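Uracil-dna glycosylase (Deinococcus radiodurans, PDB 4UQM) belongs to the uracil-DNA glycosylase superfamily of alpha/beta proteins, built round a central four-stranded parallel sheet, and is seen here with DNA bound. Local coordinates at residues G73-L78 against K169-K174; E175-F180 against N198-E203; F64-Y69 against G137-N142; I181-Y186 against R219-T224. The protein carries 1 engineered substitution. One frame throughout, in Å; residues are numbered along the deposited sequence.

Contact 1. Residues G73-L78 against K169-K174; sequences GEVKVL and KAVNAK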
# COMPACT_ATOMS: atom_id res chain seq x y z
N GLY A 73 7.06 -2.81 13.22
CA GLY A 73 6.48 -2.87 14.55
C GLY A 73 5.22 -2.04 14.77
O GLY A 73 4.51 -2.28 15.76
N GLU A 74 4.98 -1.04 13.92
CA GLU A 74 3.80 -0.19 14.06
C GLU A 74 2.65 -0.63 13.17
O GLU A 74 1.57 -0.09 13.33
CB GLU A 74 4.17 1.25 13.70
CG GLU A 74 5.20 1.81 14.67
CD GLU A 74 5.53 3.28 14.51
OE1 GLU A 74 4.78 4.04 13.91
OE2 GLU A 74 6.58 3.70 15.07
N VAL A 75 2.84 -1.60 12.30
CA VAL A 75 1.77 -1.96 11.37
C VAL A 75 0.58 -2.59 12.11
O VAL A 75 0.74 -3.57 12.80
CB VAL A 75 2.26 -2.95 10.28
CG1 VAL A 75 1.15 -3.35 9.34
CG2 VAL A 75 3.41 -2.36 9.48
N LYS A 76 -0.59 -1.99 11.95
CA LYS A 76 -1.81 -2.62 12.36
C LYS A 76 -2.79 -2.88 11.24
O LYS A 76 -3.66 -3.76 11.39
CB LYS A 76 -2.43 -1.89 13.53
CG LYS A 76 -2.92 -0.54 13.29
CD LYS A 76 -3.38 0.03 14.67
CE LYS A 76 -4.28 1.23 14.55
NZ LYS A 76 -4.53 1.66 15.95
N VAL A 77 -2.65 -2.14 10.13
CA VAL A 77 -3.48 -2.36 8.94
C VAL A 77 -2.56 -2.32 7.75
O VAL A 77 -1.67 -1.46 7.69
CB VAL A 77 -4.57 -1.27 8.78
CG1 VAL A 77 -5.38 -1.49 7.49
CG2 VAL A 77 -5.48 -1.22 10.01
N LEU A 78 -2.69 -3.30 6.86
CA LEU A 78 -1.91 -3.30 5.64
C LEU A 78 -2.89 -3.19 4.49
O LEU A 78 -3.68 -4.07 4.29
CB LEU A 78 -1.04 -4.56 5.54
CG LEU A 78 -0.02 -4.60 4.40
CD1 LEU A 78 1.06 -5.61 4.68
CD2 LEU A 78 -0.70 -4.91 3.05
N LYS A 169 4.76 -11.48 4.34
CA LYS A 169 5.22 -12.50 5.26
C LYS A 169 5.77 -11.92 6.56
O LYS A 169 5.52 -12.48 7.62
CB LYS A 169 6.25 -13.43 4.60
CG LYS A 169 5.58 -14.37 3.57
CD LYS A 169 6.61 -15.26 2.90
CE LYS A 169 6.19 -15.76 1.50
NZ LYS A 169 7.28 -16.42 0.73
N ALA A 170 6.51 -10.80 6.48
CA ALA A 170 7.07 -10.20 7.70
C ALA A 170 5.97 -9.68 8.63
O ALA A 170 6.02 -9.82 9.87
CB ALA A 170 7.99 -9.07 7.35
N VAL A 171 4.95 -9.05 8.03
CA VAL A 171 3.80 -8.58 8.80
C VAL A 171 3.01 -9.77 9.34
O VAL A 171 2.60 -9.75 10.50
CB VAL A 171 2.92 -7.67 7.93
CG1 VAL A 171 1.70 -7.22 8.68
CG2 VAL A 171 3.73 -6.43 7.49
N ASN A 172 2.80 -10.81 8.53
CA ASN A 172 2.07 -12.00 9.00
C ASN A 172 2.72 -12.69 10.19
O ASN A 172 2.06 -13.29 11.05
CB ASN A 172 1.98 -12.99 7.85
CG ASN A 172 1.20 -14.21 8.22
OD1 ASN A 172 -0.01 -14.15 8.45
ND2 ASN A 172 1.87 -15.34 8.26
N ALA A 173 4.04 -12.63 10.24
CA ALA A 173 4.80 -13.18 11.36
C ALA A 173 4.57 -12.44 12.69
O ALA A 173 4.97 -12.96 13.75
CB ALA A 173 6.29 -13.20 11.03
N LYS A 174 3.99 -11.24 12.66
CA LYS A 174 3.66 -10.55 13.92
C LYS A 174 2.57 -11.32 14.67
O LYS A 174 1.65 -11.87 14.05
CB LYS A 174 3.20 -9.12 13.67
CG LYS A 174 4.27 -8.15 13.12
CD LYS A 174 3.61 -6.95 12.47
CE LYS A 174 2.75 -6.11 13.35
NZ LYS A 174 3.34 -4.88 13.84
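Val-171, one turn before Lys-174, reaches from helix 160-172 toward Val-75 and Leu-78 and fastens that helix to the start of strand 77-81 and the loop leading into it, an example of the helix-on-sheet packing on which alpha/beta folds rest. Its two methyls divide the work. CG1, anti to the backbone N (chi1 178°), meets CG1 of Val-75 methyl to methyl at 4.0 Å, the two side chains crossing at about a right angle. CG2, which is left beside the backbone N, takes CD1 of Leu-78 at 4.0 Å. This apolar half is buried: Trp-27 of helix 25-35 packs on both valines, and Phe-180 of strand 179-183 packs on Val-171 and Leu-78. The other half thins out toward solvent, where Gly-73 is exposed and the side chain of Glu-74 sets out away from 169-174. Here the contact from 169-174 is made by Lys-174. Its chain is kinked at chi3 (60°) and again at chi4, which brings the ammonium to the carbonyls of the turn before strand 77-81. Leu-72 O is its stronger partner, and Val-75 O, which also receives Arg-233 NH1, is the second. In that second bond, Lys-174 NZ lies 3.1 Å from Val-75 O, in the carbonyl plane and on a lone pair, with a C=O...N angle of 130°.

Contact 2. Residues E175-F180 against N198-E203; sequences EERVVF and NHVVIE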
# COMPACT_ATOMS: atom_id res chain seq x y z
N GLU A 175 2.66 -11.30 15.98
CA GLU A 175 1.72 -12.01 16.84
C GLU A 175 0.42 -11.23 17.02
O GLU A 175 -0.66 -11.80 16.94
CB GLU A 175 2.41 -12.39 18.17
CG GLU A 175 3.62 -13.32 17.89
CD GLU A 175 4.52 -13.67 19.07
OE1 GLU A 175 5.05 -12.73 19.76
OE2 GLU A 175 4.79 -14.90 19.23
N GLU A 176 0.53 -9.92 17.17
CA GLU A 176 -0.67 -9.09 17.37
C GLU A 176 -1.41 -8.89 16.08
O GLU A 176 -0.80 -8.79 15.03
CB GLU A 176 -0.35 -7.73 17.96
CG GLU A 176 -1.50 -7.27 18.85
CD GLU A 176 -1.13 -6.15 19.80
OE1 GLU A 176 -0.02 -5.56 19.60
OE2 GLU A 176 -1.92 -5.89 20.76
N ARG A 177 -2.74 -8.86 16.19
CA ARG A 177 -3.61 -8.72 15.05
C ARG A 177 -3.22 -7.60 14.08
O ARG A 177 -3.06 -6.42 14.44
CB ARG A 177 -5.06 -8.46 15.49
CG ARG A 177 -6.00 -8.18 14.32
CD ARG A 177 -7.43 -8.41 14.70
NE ARG A 177 -7.78 -9.84 14.85
CZ ARG A 177 -9.00 -10.27 15.09
NH1 ARG A 177 -9.99 -9.41 15.39
NH2 ARG A 177 -9.25 -11.57 15.14
N VAL A 178 -3.14 -7.97 12.82
CA VAL A 178 -3.07 -7.06 11.70
C VAL A 178 -4.26 -7.34 10.79
O VAL A 178 -4.62 -8.52 10.51
CB VAL A 178 -1.75 -7.24 10.93
CG1 VAL A 178 -1.74 -6.39 9.72
CG2 VAL A 178 -0.59 -6.87 11.85
N VAL A 179 -4.88 -6.28 10.33
CA VAL A 179 -5.90 -6.37 9.29
C VAL A 179 -5.28 -6.11 7.94
O VAL A 179 -4.72 -5.02 7.70
CB VAL A 179 -7.07 -5.41 9.58
CG1 VAL A 179 -8.16 -5.51 8.50
CG2 VAL A 179 -7.66 -5.57 11.00
N PHE A 180 -5.40 -7.06 7.05
CA PHE A 180 -4.94 -6.94 5.69
C PHE A 180 -6.12 -6.66 4.79
O PHE A 180 -7.06 -7.47 4.73
CB PHE A 180 -4.29 -8.26 5.23
CG PHE A 180 -3.03 -8.66 6.01
CD1 PHE A 180 -3.11 -9.23 7.28
CD2 PHE A 180 -1.78 -8.50 5.43
CE1 PHE A 180 -1.96 -9.66 7.92
CE2 PHE A 180 -0.61 -8.90 6.09
CZ PHE A 180 -0.71 -9.47 7.35
N ASN A 198 -4.19 -14.70 14.46
CA ASN A 198 -4.82 -13.46 14.91
C ASN A 198 -5.10 -12.45 13.86
O ASN A 198 -5.67 -11.39 14.16
CB ASN A 198 -3.99 -12.80 15.98
CG ASN A 198 -3.94 -13.62 17.24
OD1 ASN A 198 -4.95 -14.23 17.67
ND2 ASN A 198 -2.76 -13.66 17.85
N HIS A 199 -4.74 -12.74 12.62
CA HIS A 199 -4.91 -11.76 11.57
C HIS A 199 -6.28 -11.84 10.90
O HIS A 199 -6.97 -12.83 11.04
CB HIS A 199 -3.78 -11.88 10.54
CG HIS A 199 -2.43 -11.70 11.15
ND1 HIS A 199 -2.21 -10.82 12.19
CD2 HIS A 199 -1.23 -12.29 10.91
CE1 HIS A 199 -0.96 -10.88 12.57
NE2 HIS A 199 -0.34 -11.75 11.80
N VAL A 200 -6.65 -10.79 10.18
CA VAL A 200 -7.93 -10.68 9.48
C VAL A 200 -7.66 -10.25 8.08
O VAL A 200 -6.87 -9.33 7.86
CB VAL A 200 -8.87 -9.69 10.20
CG1 VAL A 200 -10.15 -9.42 9.41
CG2 VAL A 200 -9.23 -10.18 11.61
N VAL A 201 -8.36 -10.84 7.12
CA VAL A 201 -8.28 -10.46 5.73
C VAL A 201 -9.63 -9.93 5.25
O VAL A 201 -10.68 -10.55 5.47
CB VAL A 201 -7.86 -11.62 4.84
CG1 VAL A 201 -7.77 -11.18 3.39
CG2 VAL A 201 -6.53 -12.16 5.33
N ILE A 202 -9.57 -8.76 4.63
CA ILE A 202 -10.69 -8.15 3.95
C ILE A 202 -10.30 -8.00 2.49
O ILE A 202 -9.23 -7.47 2.19
CB ILE A 202 -11.01 -6.78 4.58
CG1 ILE A 202 -11.43 -6.97 6.02
CG2 ILE A 202 -12.11 -6.07 3.78
CD1 ILE A 202 -11.42 -5.70 6.85
N GLU A 203 -11.14 -8.48 1.57
CA GLU A 203 -10.77 -8.44 0.17
C GLU A 203 -11.92 -7.94 -0.66
O GLU A 203 -13.08 -8.22 -0.38
CB GLU A 203 -10.22 -9.80 -0.30
CG GLU A 203 -11.20 -10.90 -0.36
CD GLU A 203 -10.52 -12.24 -0.65
OE1 GLU A 203 -9.61 -12.32 -1.50
OE2 GLU A 203 -10.80 -13.17 0.06
O HOH W 1 -7.95 -13.73 13.56
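Val-200 pushes its CG2 methyl against the guanidinium of Arg-177, directly over the centre of one face and 3.5 Å from CZ. The flat group that receives this knob is held by its edge: Arg-177 NE donates to Asn-198 O at 2.7 Å with the acceptor almost exactly in the guanidinium plane, and the bend at chi3 (-72°) turns the plane to meet it. A water bridges Arg-177 NH2 to His-199 O, fixing the rotation further. Val-179 lies on the same face of the sheet as Val-200, and its CG1 fits against CD1 of Ile-202, 3.7 Å away. On the other face, the CE1 corner of Phe-180 nestles against CG and CB of His-199 in a T-shaped pair, phenyl edge to imidazole face, planes at 67°, while Val-178 CG1 rests on one face of the phenyl ring. The imidazole is gripped at both nitrogens. ND1 accepts Val-178 N at 3.1 Å, somewhat tilted from the ring plane, and NE2 bonds Asn-172 O. At the exposed end, Asn-198 ND2 reaches Glu-175 O at 2.9 Å. Backbone hydrogen bonds between parallel strands then take over, in a beta-alpha-beta unit whose connection holds helix 185-188. Helix 220-230 packs on Val-179 and Ile-202, helix 160-172 on Val-178 and Phe-180, and strand 77-81 pairs with Val-179.

Contact 3. Residues F64-Y69 against G137-N142; sequences FNALRY and GVLLLN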
# COMPACT_ATOMS: atom_id res chain seq x y z
N PHE A 64 10.19 3.24 -1.80
CA PHE A 64 10.06 2.48 -0.56
C PHE A 64 9.46 3.33 0.57
O PHE A 64 9.53 2.94 1.76
CB PHE A 64 11.42 1.91 -0.16
CG PHE A 64 11.91 0.85 -1.11
CD1 PHE A 64 11.41 -0.45 -1.04
CD2 PHE A 64 12.87 1.13 -2.08
CE1 PHE A 64 11.84 -1.43 -1.95
CE2 PHE A 64 13.29 0.15 -2.96
CZ PHE A 64 12.77 -1.12 -2.89
N ASN A 65 8.82 4.47 0.24
CA ASN A 65 8.28 5.33 1.29
C ASN A 65 7.27 4.70 2.22
O ASN A 65 7.20 5.12 3.36
CB ASN A 65 7.72 6.64 0.74
CG ASN A 65 8.82 7.63 0.39
OD1 ASN A 65 10.01 7.40 0.64
ND2 ASN A 65 8.46 8.71 -0.25
N ALA A 66 6.46 3.76 1.77
CA ALA A 66 5.50 3.15 2.70
C ALA A 66 6.23 2.54 3.90
O ALA A 66 5.73 2.59 5.02
CB ALA A 66 4.65 2.09 2.01
N LEU A 67 7.36 1.85 3.64
CA LEU A 67 8.14 1.26 4.74
C LEU A 67 8.75 2.34 5.60
O LEU A 67 8.86 2.16 6.81
CB LEU A 67 9.23 0.36 4.17
CG LEU A 67 8.84 -0.69 3.15
CD1 LEU A 67 10.08 -1.48 2.73
CD2 LEU A 67 7.77 -1.62 3.64
N ARG A 68 9.21 3.44 4.99
CA ARG A 68 9.74 4.54 5.78
C ARG A 68 8.76 5.19 6.75
O ARG A 68 9.15 5.62 7.85
CB ARG A 68 10.34 5.64 4.86
CG ARG A 68 11.50 5.11 4.02
CD ARG A 68 12.25 6.23 3.31
NE ARG A 68 13.39 5.66 2.59
CZ ARG A 68 13.46 5.41 1.28
NH1 ARG A 68 12.45 5.66 0.47
NH2 ARG A 68 14.48 4.76 0.81
N TYR A 69 7.52 5.28 6.34
CA TYR A 69 6.51 6.03 7.14
C TYR A 69 5.78 5.13 8.12
O TYR A 69 5.25 5.65 9.08
CB TYR A 69 5.58 6.84 6.18
CG TYR A 69 6.42 7.81 5.35
CD1 TYR A 69 7.76 8.10 5.72
CD2 TYR A 69 5.98 8.39 4.16
CE1 TYR A 69 8.56 8.95 4.99
CE2 TYR A 69 6.80 9.29 3.45
CZ TYR A 69 8.10 9.50 3.85
OH TYR A 69 9.05 10.34 3.23
N GLY A 137 -0.17 3.60 11.71
CA GLY A 137 0.03 2.16 11.57
C GLY A 137 -0.63 1.58 10.36
O GLY A 137 -0.69 0.34 10.30
N VAL A 138 -1.04 2.39 9.40
CA VAL A 138 -1.63 1.87 8.16
C VAL A 138 -0.55 1.86 7.08
O VAL A 138 -0.10 2.92 6.62
CB VAL A 138 -2.79 2.74 7.69
CG1 VAL A 138 -3.40 2.14 6.41
CG2 VAL A 138 -3.87 2.85 8.78
N LEU A 139 -0.09 0.66 6.70
CA LEU A 139 0.92 0.50 5.70
C LEU A 139 0.24 0.56 4.34
O LEU A 139 -0.58 -0.29 4.02
CB LEU A 139 1.67 -0.82 5.90
CG LEU A 139 2.81 -1.12 4.94
CD1 LEU A 139 3.99 -0.19 5.14
CD2 LEU A 139 3.32 -2.53 5.22
N LEU A 140 0.60 1.58 3.56
CA LEU A 140 -0.03 1.83 2.27
C LEU A 140 0.80 1.26 1.13
O LEU A 140 1.63 1.94 0.53
CB LEU A 140 -0.28 3.34 2.14
CG LEU A 140 -1.29 3.91 3.16
CD1 LEU A 140 -1.19 5.42 3.17
CD2 LEU A 140 -2.66 3.51 2.73
N LEU A 141 0.57 -0.00 0.85
CA LEU A 141 1.39 -0.81 -0.06
C LEU A 141 0.67 -1.02 -1.39
O LEU A 141 -0.53 -0.93 -1.48
CB LEU A 141 1.74 -2.15 0.59
CG LEU A 141 3.03 -2.89 0.20
CD1 LEU A 141 4.26 -2.02 0.47
CD2 LEU A 141 3.13 -4.25 0.92
N ASN A 142 1.46 -1.34 -2.41
CA ASN A 142 0.93 -1.94 -3.66
C ASN A 142 1.68 -3.23 -3.93
O ASN A 142 2.82 -3.38 -3.48
CB ASN A 142 1.17 -0.98 -4.83
CG ASN A 142 0.19 0.18 -4.90
OD1 ASN A 142 -1.02 -0.02 -4.87
ND2 ASN A 142 0.70 1.42 -5.08
O HOH W 2 2.71 3.32 4.88
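Ala-66 sets its CB against the backbone of Leu-140, 3.4 Å from Leu-140 O, a tight approach of a methyl to a carbonyl. Beside it Leu-139 brings one branch, CD1, toward the helix: with CG anti to the backbone N (chi1 -178°) and chi2 at 68°, CD1 arrives 3.9 Å from Ala-66 CB and 3.3 Å from Ala-66 O. The same methyl continues to CD2 of Leu-67, 4.3 Å off, whose side chain starts out away from the strand and bends back at its end. Polar atoms are joined through water: one molecule donates to Ala-66 O at 3.1 Å and accepts from Leu-140 N at 3.0 Å, so two buried backbone groups are satisfied without meeting. The short helix 65-69 thus runs alongside the outer edge of strand 138-142, the last strand of the parallel sheet on that side in this chain, nearly antiparallel to it (171°) and with the axes 7.6 Å apart. Farther out, Trp-27 of helix 25-35 packs on both Leu-67 and Leu-139, and Leu-78 of the adjoining strand backs Leu-139. Within the helix, Asn-65 OD1 accepts Arg-68 NH1 at 3.0 Å, and Asn-65 ND2 bonds Asp-62 OD1. On the strand side, Gly-137, with its positive phi, is the C-prime residue of a Schellman motif that ends helix 131-134 and turns the chain into Val-138.

Contact 4. Residues I181-Y186 against R219-T224; sequences ILWGSY and RPFSKT. With nucleotides of chain B.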
# COMPACT_ATOMS: atom_id res chain seq x y z
N ILE A 181 -6.05 -5.55 4.07
CA ILE A 181 -7.07 -5.14 3.10
C ILE A 181 -6.48 -5.28 1.70
O ILE A 181 -5.57 -4.58 1.33
CB ILE A 181 -7.53 -3.66 3.33
CG1 ILE A 181 -8.03 -3.46 4.78
CG2 ILE A 181 -8.55 -3.22 2.28
CD1 ILE A 181 -8.29 -1.98 5.07
N LEU A 182 -7.05 -6.24 0.94
CA LEU A 182 -6.50 -6.61 -0.38
C LEU A 182 -7.46 -6.05 -1.41
O LEU A 182 -8.60 -6.56 -1.56
CB LEU A 182 -6.36 -8.13 -0.47
CG LEU A 182 -5.56 -8.77 0.69
CD1 LEU A 182 -5.46 -10.28 0.46
CD2 LEU A 182 -4.18 -8.14 0.85
N TRP A 183 -7.02 -5.02 -2.13
CA TRP A 183 -7.83 -4.36 -3.13
C TRP A 183 -7.38 -4.72 -4.53
O TRP A 183 -6.35 -4.21 -5.00
CB TRP A 183 -7.75 -2.83 -2.97
CG TRP A 183 -8.61 -2.33 -1.79
CD1 TRP A 183 -9.67 -2.97 -1.19
CD2 TRP A 183 -8.49 -1.07 -1.14
NE1 TRP A 183 -10.23 -2.17 -0.20
CE2 TRP A 183 -9.50 -1.00 -0.16
CE3 TRP A 183 -7.63 0.02 -1.29
CZ2 TRP A 183 -9.63 0.15 0.65
CZ3 TRP A 183 -7.78 1.11 -0.48
CH2 TRP A 183 -8.74 1.15 0.48
N GLY A 184 -8.17 -5.56 -5.20
CA GLY A 184 -7.93 -5.95 -6.57
C GLY A 184 -7.39 -7.36 -6.72
O GLY A 184 -6.84 -7.96 -5.78
N SER A 185 -7.51 -7.87 -7.94
CA SER A 185 -7.14 -9.24 -8.20
C SER A 185 -5.65 -9.51 -7.94
O SER A 185 -5.27 -10.57 -7.45
CB SER A 185 -7.50 -9.62 -9.62
OG SER A 185 -8.92 -9.52 -9.81
N TYR A 186 -4.80 -8.56 -8.33
CA TYR A 186 -3.35 -8.78 -8.14
C TYR A 186 -2.96 -8.76 -6.65
O TYR A 186 -2.22 -9.67 -6.19
CB TYR A 186 -2.53 -7.77 -8.96
CG TYR A 186 -2.60 -8.13 -10.44
CD1 TYR A 186 -3.63 -7.68 -11.26
CD2 TYR A 186 -1.71 -9.05 -11.01
CE1 TYR A 186 -3.73 -8.06 -12.56
CE2 TYR A 186 -1.81 -9.46 -12.31
CZ TYR A 186 -2.85 -8.99 -13.08
OH TYR A 186 -2.98 -9.40 -14.39
N ARG A 219 -17.50 -2.01 2.71
CA ARG A 219 -17.30 -1.55 4.12
C ARG A 219 -16.00 -1.98 4.76
O ARG A 219 -15.99 -2.45 5.88
CB ARG A 219 -18.48 -2.04 4.96
CG ARG A 219 -19.79 -1.45 4.47
CD ARG A 219 -20.89 -1.49 5.55
NE ARG A 219 -20.59 -0.46 6.56
CZ ARG A 219 -21.21 -0.23 7.71
NH1 ARG A 219 -22.28 -0.90 8.08
NH2 ARG A 219 -20.73 0.73 8.48
N PRO A 220 -14.87 -1.76 4.09
CA PRO A 220 -13.63 -2.29 4.63
C PRO A 220 -13.16 -1.51 5.89
O PRO A 220 -12.42 -2.03 6.71
CB PRO A 220 -12.67 -2.13 3.46
CG PRO A 220 -13.19 -0.94 2.72
CD PRO A 220 -14.67 -1.07 2.80
N PHE A 221 -13.54 -0.25 5.97
CA PHE A 221 -13.00 0.69 6.99
C PHE A 221 -13.63 0.38 8.36
O PHE A 221 -12.92 0.23 9.39
CB PHE A 221 -13.17 2.13 6.53
CG PHE A 221 -12.65 2.38 5.14
CD1 PHE A 221 -11.26 2.38 4.88
CD2 PHE A 221 -13.52 2.51 4.09
CE1 PHE A 221 -10.76 2.55 3.60
CE2 PHE A 221 -13.01 2.69 2.78
CZ PHE A 221 -11.64 2.67 2.56
N SER A 222 -14.94 0.16 8.36
CA SER A 222 -15.62 -0.25 9.57
C SER A 222 -15.26 -1.68 9.97
O SER A 222 -15.09 -1.97 11.15
CB SER A 222 -17.12 -0.07 9.46
OG SER A 222 -17.63 -0.87 8.43
N LYS A 223 -15.20 -2.58 8.99
CA LYS A 223 -14.79 -3.95 9.29
C LYS A 223 -13.40 -3.97 9.91
O LYS A 223 -13.17 -4.66 10.89
CB LYS A 223 -14.83 -4.82 8.03
CG LYS A 223 -16.23 -5.13 7.58
CD LYS A 223 -16.23 -5.81 6.24
CE LYS A 223 -17.63 -6.15 5.77
NZ LYS A 223 -17.62 -6.44 4.32
N THR A 224 -12.49 -3.12 9.39
CA THR A 224 -11.14 -3.06 9.96
C THR A 224 -11.18 -2.62 11.43
O THR A 224 -10.53 -3.21 12.29
CB THR A 224 -10.28 -2.09 9.11
OG1 THR A 224 -10.07 -2.67 7.83
CG2 THR A 224 -8.93 -1.80 9.78
P DT B 11 -9.70 -5.63 -10.02
OP1 DT B 11 -10.35 -5.57 -8.69
OP2 DT B 11 -8.35 -6.26 -10.13
O5' DT B 11 -10.67 -6.48 -10.97
C5' DT B 11 -12.09 -6.44 -10.72
C4' DT B 11 -12.72 -7.46 -11.64
O4' DT B 11 -12.67 -6.99 -13.01
C3' DT B 11 -12.01 -8.82 -11.62
O3' DT B 11 -13.00 -9.79 -11.94
C2' DT B 11 -11.20 -8.80 -12.90
C1' DT B 11 -12.15 -8.01 -13.80
N1 DT B 11 -11.58 -7.45 -15.03
C2 DT B 11 -12.37 -7.47 -16.16
O2 DT B 11 -13.54 -7.84 -16.14
N3 DT B 11 -11.77 -7.00 -17.29
C4 DT B 11 -10.47 -6.52 -17.41
O4 DT B 11 -10.06 -6.11 -18.48
C5 DT B 11 -9.70 -6.54 -16.20
C7 DT B 11 -8.28 -6.04 -16.23
C6 DT B 11 -10.28 -6.99 -15.08
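Ile-181 points from its strand toward Pro-220 and Thr-224, and its branches part at CB. CG2 approaches Pro-220 CB at 4.4 Å and also lies over one face of the Trp-183 indole, toward the rim. CG1, anti to the carbonyl carbon (chi1 -56°), leads to Thr-224, and the terminal CD1 comes 3.4 Å from Thr-224 OG1, the two side chains crossing at about a right angle. That hydroxyl is already occupied: OG1 donates to Pro-220 O at 2.7 Å, while Thr-224 N reaches the same oxygen from the opposite face of the carbonyl. Alongside, the indole of Trp-183 brings its edge forward, CZ2 standing 3.7 Å from Phe-221 CZ. Past Trp-183 the chain turns at Gly-184 to meet DNA: Ser-185 N donates to OP2 of DT11 of chain B at 2.8 Å, nearly straight at 175°. One short run of chain thus serves the core at one end and a phosphate at the other. Strand 179-183 is an inner strand of the parallel sheet, between 77-81 and 200-204; helix 220-230 packs over one face, its first turn running nearly antiparallel to the strand (163°), and helix 106-118 packs on Trp-183, Pro-220 and Phe-221.

How the contacts relate
All four contacts reach one parallel sheet, with strand order 138-142, 77-81, 179-183, 200-204, and across their segments the chemistry differs with depth. In contacts 3 and 4 every residue that touches across is buried: a helix along the sheet's edge in 3, with a water between backbone groups, and a helix over its face in 4, whose strand segment runs on to a DNA phosphate. Contacts 1 and 2 are partly buried and add polar side chains at their outer ends: a lysine on carbonyls, then an arginine, an asparagine and a histidine. Contact 2 alone pairs strand with strand, and it shares strand 179-183 with contact 4. Contacts 2 and 3 do not touch; contact 1 touches both.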